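PDB 3BLX: isocitrate dehydrogenase [NAD] subunit 2, mitochondrial from Saccharomyces cerevisiae, which catalyses, as part of an octamer with subunit 1, the NAD+-dependent oxidative decarboxylation of isocitrate to 2-oxoglutarate in the mitochondrial citric acid cycle, and also binds RNA. Local coordinates for residues E52-P60 against P70-N80. Sequence-based numbering, arbitrary orientation.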
ATOM      1  N   GLU B  52     -34.843 -55.625   8.511  1.00 82.76           N
ATOM      2  CA  GLU B  52     -33.845 -55.974   7.512  1.00 90.43           C
ATOM      3  C   GLU B  52     -33.201 -54.683   6.997  1.00 95.05           C
ATOM      4  O   GLU B  52     -33.897 -53.728   6.649  1.00 80.07           O
ATOM      5  CB  GLU B  52     -34.490 -56.752   6.361  1.00 91.26           C
ATOM      6  CG  GLU B  52     -35.619 -56.002   5.670  1.00104.58           C
ATOM      7  CD  GLU B  52     -36.358 -56.841   4.647  1.00116.97           C
ATOM      8  OE1 GLU B  52     -36.653 -58.027   4.931  1.00121.46           O
ATOM      9  OE2 GLU B  52     -36.653 -56.297   3.562  1.00100.91           O
ATOM     10  N   TRP B  53     -31.874 -54.658   6.954  1.00 82.76           N
ATOM     11  CA  TRP B  53     -31.145 -53.468   6.542  1.00 77.84           C
ATOM     12  C   TRP B  53     -31.131 -53.235   5.029  1.00 73.31           C
ATOM     13  O   TRP B  53     -31.849 -53.896   4.291  1.00 83.97           O
ATOM     14  CB  TRP B  53     -29.731 -53.548   7.082  1.00 77.72           C
ATOM     15  CG  TRP B  53     -29.706 -53.764   8.571  1.00 96.09           C
ATOM     16  CD1 TRP B  53     -29.183 -54.833   9.239  1.00 96.65           C
ATOM     17  CD2 TRP B  53     -30.240 -52.886   9.577  1.00100.50           C
ATOM     18  NE1 TRP B  53     -29.346 -54.672  10.594  1.00 84.74           N
ATOM     19  CE2 TRP B  53     -29.990 -53.487  10.827  1.00 89.83           C
ATOM     20  CE3 TRP B  53     -30.896 -51.646   9.542  1.00 80.38           C
ATOM     21  CZ2 TRP B  53     -30.368 -52.893  12.025  1.00 84.24           C
ATOM     22  CZ3 TRP B  53     -31.266 -51.062  10.735  1.00 70.33           C
ATOM     23  CH2 TRP B  53     -31.002 -51.682  11.957  1.00 74.39           C
ATOM     24  N   GLU B  54     -30.319 -52.287   4.574  1.00 74.59           N
ATOM     25  CA  GLU B  54     -30.285 -51.912   3.166  1.00 73.16           C
ATOM     26  C   GLU B  54     -29.247 -50.824   2.941  1.00 74.82           C
ATOM     27  O   GLU B  54     -29.564 -49.763   2.425  1.00 89.83           O
ATOM     28  CB  GLU B  54     -31.664 -51.421   2.711  1.00 69.99           C
ATOM     29  CG  GLU B  54     -31.809 -51.243   1.195  1.00 90.52           C
ATOM     30  CD  GLU B  54     -33.253 -50.989   0.750  1.00108.65           C
ATOM     31  OE1 GLU B  54     -34.185 -51.262   1.539  1.00103.80           O
ATOM     32  OE2 GLU B  54     -33.456 -50.522  -0.397  1.00101.50           O
ATOM     33  N   SER B  55     -28.007 -51.096   3.318  1.00 86.54           N
ATOM     34  CA  SER B  55     -26.961 -50.077   3.328  1.00 93.50           C
ATOM     35  C   SER B  55     -26.955 -49.179   2.093  1.00 91.04           C
ATOM     36  O   SER B  55     -26.908 -49.669   0.968  1.00 80.45           O
ATOM     37  CB  SER B  55     -25.588 -50.722   3.539  1.00 90.41           C
ATOM     38  OG  SER B  55     -25.489 -51.945   2.839  1.00 87.37           O
ATOM     39  N   CYS B  56     -27.011 -47.864   2.325  1.00 91.78           N
ATOM     40  CA  CYS B  56     -27.010 -46.860   1.262  1.00 77.78           C
ATOM     41  C   CYS B  56     -25.677 -46.145   1.177  1.00 84.76           C
ATOM     42  O   CYS B  56     -24.958 -46.042   2.165  1.00 86.40           O
ATOM     43  CB  CYS B  56     -28.078 -45.800   1.527  1.00 74.64           C
ATOM     44  SG  CYS B  56     -29.752 -46.414   1.718  1.00 87.21           S
ATOM     45  N   ASP B  57     -25.351 -45.633  -0.001  1.00 90.30           N
ATOM     46  CA  ASP B  57     -24.222 -44.732  -0.129  1.00 81.19           C
ATOM     47  C   ASP B  57     -24.769 -43.335  -0.376  1.00 85.35           C
ATOM     48  O   ASP B  57     -25.656 -43.156  -1.210  1.00 90.04           O
ATOM     49  CB  ASP B  57     -23.309 -45.161  -1.274  1.00 86.48           C
ATOM     50  CG  ASP B  57     -22.035 -44.328  -1.348  1.00101.49           C
ATOM     51  OD1 ASP B  57     -21.352 -44.196  -0.313  1.00102.30           O
ATOM     52  OD2 ASP B  57     -21.711 -43.807  -2.440  1.00 96.06           O
ATOM     53  N   VAL B  58     -24.252 -42.355   0.360  1.00 97.69           N
ATOM     54  CA  VAL B  58     -24.691 -40.967   0.223  1.00 91.44           C
ATOM     55  C   VAL B  58     -23.545 -40.050  -0.218  1.00 92.48           C
ATOM     56  O   VAL B  58     -23.632 -38.830  -0.080  1.00107.25           O
ATOM     57  CB  VAL B  58     -25.286 -40.419   1.544  1.00 79.25           C
ATOM     58  CG1 VAL B  58     -26.601 -41.101   1.879  1.00 56.52           C
ATOM     59  CG2 VAL B  58     -24.292 -40.576   2.666  1.00 79.61           C
ATOM     60  N   SER B  59     -22.470 -40.640  -0.734  1.00 93.52           N
ATOM     61  CA  SER B  59     -21.358 -39.861  -1.267  1.00 93.57           C
ATOM     62  C   SER B  59     -21.874 -38.727  -2.135  1.00 85.58           C
ATOM     63  O   SER B  59     -22.649 -38.949  -3.065  1.00 83.13           O
ATOM     64  CB  SER B  59     -20.411 -40.748  -2.078  1.00 93.47           C
ATOM     65  OG  SER B  59     -19.575 -41.510  -1.230  1.00 80.40           O
ATOM     66  N   PRO B  60     -21.433 -37.505  -1.834  1.00 85.60           N
ATOM     67  CA  PRO B  60     -21.911 -36.279  -2.479  1.00 86.48           C
ATOM     68  C   PRO B  60     -21.671 -36.264  -3.987  1.00102.06           C
ATOM     69  O   PRO B  60     -20.537 -36.028  -4.414  1.00107.02           O
ATOM     70  CB  PRO B  60     -21.060 -35.184  -1.822  1.00103.61           C
ATOM     71  CG  PRO B  60     -20.520 -35.796  -0.565  1.00109.78           C
ATOM     72  CD  PRO B  60     -20.355 -37.246  -0.868  1.00 99.46           C
ATOM     73  N   PRO B  70     -27.012 -38.846  -4.147  1.00 89.03           N
ATOM     74  CA  PRO B  70     -27.156 -39.950  -5.106  1.00 89.41           C
ATOM     75  C   PRO B  70     -28.561 -40.549  -5.146  1.00 92.25           C
ATOM     76  O   PRO B  70     -29.182 -40.723  -4.097  1.00 97.02           O
ATOM     77  CB  PRO B  70     -26.167 -40.987  -4.577  1.00 79.80           C
ATOM     78  CG  PRO B  70     -25.088 -40.179  -3.974  1.00 75.59           C
ATOM     79  CD  PRO B  70     -25.755 -38.951  -3.387  1.00 97.07           C
ATOM     80  N   ASP B  71     -29.039 -40.883  -6.343  1.00 87.64           N
ATOM     81  CA  ASP B  71     -30.411 -41.376  -6.531  1.00 95.36           C
ATOM     82  C   ASP B  71     -30.686 -42.773  -5.931  1.00 85.22           C
ATOM     83  O   ASP B  71     -31.800 -43.055  -5.482  1.00 78.53           O
ATOM     84  CB  ASP B  71     -30.804 -41.332  -8.020  1.00100.62           C
ATOM     85  CG  ASP B  71     -32.312 -41.168  -8.234  1.00117.92           C
ATOM     86  OD1 ASP B  71     -32.935 -40.329  -7.539  1.00102.17           O
ATOM     87  OD2 ASP B  71     -32.870 -41.872  -9.112  1.00115.50           O
ATOM     88  N   PRO B  72     -29.681 -43.659  -5.939  1.00 88.84           N
ATOM     89  CA  PRO B  72     -29.833 -44.958  -5.267  1.00 78.86           C
ATOM     90  C   PRO B  72     -30.301 -44.807  -3.810  1.00 89.03           C
ATOM     91  O   PRO B  72     -31.287 -45.444  -3.401  1.00 73.73           O
ATOM     92  CB  PRO B  72     -28.415 -45.533  -5.302  1.00 73.90           C
ATOM     93  CG  PRO B  72     -27.791 -44.914  -6.497  1.00 86.13           C
ATOM     94  CD  PRO B  72     -28.395 -43.543  -6.650  1.00 88.07           C
ATOM     95  N   ALA B  73     -29.600 -43.971  -3.043  1.00 86.16           N
ATOM     96  CA  ALA B  73     -29.953 -43.698  -1.652  1.00 75.07           C
ATOM     97  C   ALA B  73     -31.274 -42.924  -1.493  1.00 75.61           C
ATOM     98  O   ALA B  73     -32.085 -43.260  -0.632  1.00 60.99           O
ATOM     99  CB  ALA B  73     -28.814 -42.980  -0.941  1.00 74.24           C
ATOM    100  N   VAL B  74     -31.492 -41.893  -2.310  1.00 70.44           N
ATOM    101  CA  VAL B  74     -32.746 -41.134  -2.266  1.00 68.24           C
ATOM    102  C   VAL B  74     -33.975 -42.057  -2.316  1.00 79.26           C
ATOM    103  O   VAL B  74     -34.850 -41.983  -1.452  1.00 72.03           O
ATOM    104  CB  VAL B  74     -32.838 -40.086  -3.414  1.00 76.18           C
ATOM    105  CG1 VAL B  74     -34.192 -39.375  -3.395  1.00 58.91           C
ATOM    106  CG2 VAL B  74     -31.705 -39.079  -3.321  1.00 71.72           C
ATOM    107  N   GLN B  75     -34.029 -42.925  -3.326  1.00 83.24           N
ATOM    108  CA  GLN B  75     -35.163 -43.827  -3.519  1.00 78.18           C
ATOM    109  C   GLN B  75     -35.306 -44.801  -2.361  1.00 71.85           C
ATOM    110  O   GLN B  75     -36.408 -45.053  -1.870  1.00 64.53           O
ATOM    111  CB  GLN B  75     -35.014 -44.595  -4.832  1.00 75.75           C
ATOM    112  CG  GLN B  75     -34.906 -43.695  -6.045  1.00 91.55           C
ATOM    113  CD  GLN B  75     -36.037 -42.689  -6.114  1.00106.26           C
ATOM    114  OE1 GLN B  75     -37.170 -42.965  -5.682  1.00 81.03           O
ATOM    115  NE2 GLN B  75     -35.740 -41.508  -6.659  1.00 93.90           N
ATOM    116  N   SER B  76     -34.178 -45.348  -1.930  1.00 59.15           N
ATOM    117  CA  SER B  76     -34.154 -46.269  -0.807  1.00 66.09           C
ATOM    118  C   SER B  76     -34.752 -45.675   0.478  1.00 79.71           C
ATOM    119  O   SER B  76     -35.548 -46.317   1.161  1.00 72.94           O
ATOM    120  CB  SER B  76     -32.718 -46.714  -0.553  1.00 73.26           C
ATOM    121  OG  SER B  76     -32.630 -47.442   0.656  1.00 82.31           O
ATOM    122  N   ILE B  77     -34.357 -44.449   0.807  1.00 87.12           N
ATOM    123  CA  ILE B  77     -34.769 -43.815   2.051  1.00 64.11           C
ATOM    124  C   ILE B  77     -36.175 -43.251   1.929  1.00 64.57           C
ATOM    125  O   ILE B  77     -36.934 -43.309   2.878  1.00 62.84           O
ATOM    126  CB  ILE B  77     -33.785 -42.707   2.465  1.00 65.94           C
ATOM    127  CG1 ILE B  77     -32.392 -43.290   2.643  1.00 55.74           C
ATOM    128  CG2 ILE B  77     -34.208 -42.080   3.748  1.00 59.39           C
ATOM    129  CD1 ILE B  77     -31.370 -42.274   2.977  1.00 55.39           C
ATOM    130  N   THR B  78     -36.528 -42.715   0.759  1.00 63.90           N
ATOM    131  CA  THR B  78     -37.878 -42.192   0.533  1.00 64.51           C
ATOM    132  C   THR B  78     -38.905 -43.309   0.683  1.00 80.06           C
ATOM    133  O   THR B  78     -40.047 -43.087   1.108  1.00 67.74           O
ATOM    134  CB  THR B  78     -38.037 -41.578  -0.873  1.00 69.07           C
ATOM    135  OG1 THR B  78     -37.093 -40.516  -1.052  1.00 68.49           O
ATOM    136  CG2 THR B  78     -39.455 -41.038  -1.067  1.00 61.13           C
ATOM    137  N   LYS B  79     -38.484 -44.514   0.326  1.00 83.64           N
ATOM    138  CA  LYS B  79     -39.355 -45.675   0.373  1.00 78.47           C
ATOM    139  C   LYS B  79     -39.471 -46.237   1.781  1.00 79.10           C
ATOM    140  O   LYS B  79     -40.565 -46.558   2.226  1.00 67.08           O
ATOM    141  CB  LYS B  79     -38.835 -46.767  -0.558  1.00 90.47           C
ATOM    142  CG  LYS B  79     -39.629 -48.077  -0.482  1.00 93.00           C
ATOM    143  CD  LYS B  79     -38.724 -49.296  -0.694  1.00 88.34           C
ATOM    144  CE  LYS B  79     -37.780 -49.103  -1.884  1.00101.13           C
ATOM    145  NZ  LYS B  79     -36.612 -50.037  -1.830  1.00 99.97           N
ATOM    146  N   ASN B  80     -38.340 -46.370   2.468  1.00 77.08           N
ATOM    147  CA  ASN B  80     -38.317 -46.974   3.801  1.00 74.19           C
ATOM    148  C   ASN B  80     -38.828 -46.047   4.903  1.00 76.71           C
ATOM    149  O   ASN B  80     -39.332 -46.514   5.930  1.00 68.32           O
ATOM    150  CB  ASN B  80     -36.909 -47.441   4.145  1.00 75.25           C
ATOM    151  CG  ASN B  80     -36.423 -48.527   3.223  1.00 87.79           C
ATOM    152  OD1 ASN B  80     -37.208 -49.149   2.510  1.00 94.70           O
ATOM    153  ND2 ASN B  80     -35.120 -48.761   3.227  1.00 88.45           N
TER
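With CG trans to its own backbone N (chi1 -169°) and the chain extended beyond, E54 reaches the last turn of helix 71-80, while K79, also trans at chi1 but bent at chi2 and chi3, brings NZ to E54 OE2, the two side chains crossing at about a right angle. N80 ND2 gives E54 OE1 a nearly straight hydrogen bond (3.2 Å, 169°); the acceptor lies in the amide plane, but the N-H arrives from above the carboxylate, the two planes standing 69° apart. E54 OE2 forms a salt bridge of 3.5 Å with K79 NZ and is a possible, weak acceptor for S76 OG. S76 OG and N80 ND2 also hydrogen-bond S25 OG. Further along, C56 lays CB against A73 CB (3.8 Å) and SG beside the S76 side chain, with I77 CG1 at 4.2 Å; V58 CG1 touches A73 CB too, at 4.0 Å. This is plain packing within the isocitrate/isopropylmalate dehydrogenase fold: residues 53-60, which link strand 51-52 to strand 61-63, lie against helix 71-80, whose I77 packs on F107 of helix 99-107. Chemically, the contact is apolar near the helix start and charged near its end, where lysine and amide probably stabilise ionised E54.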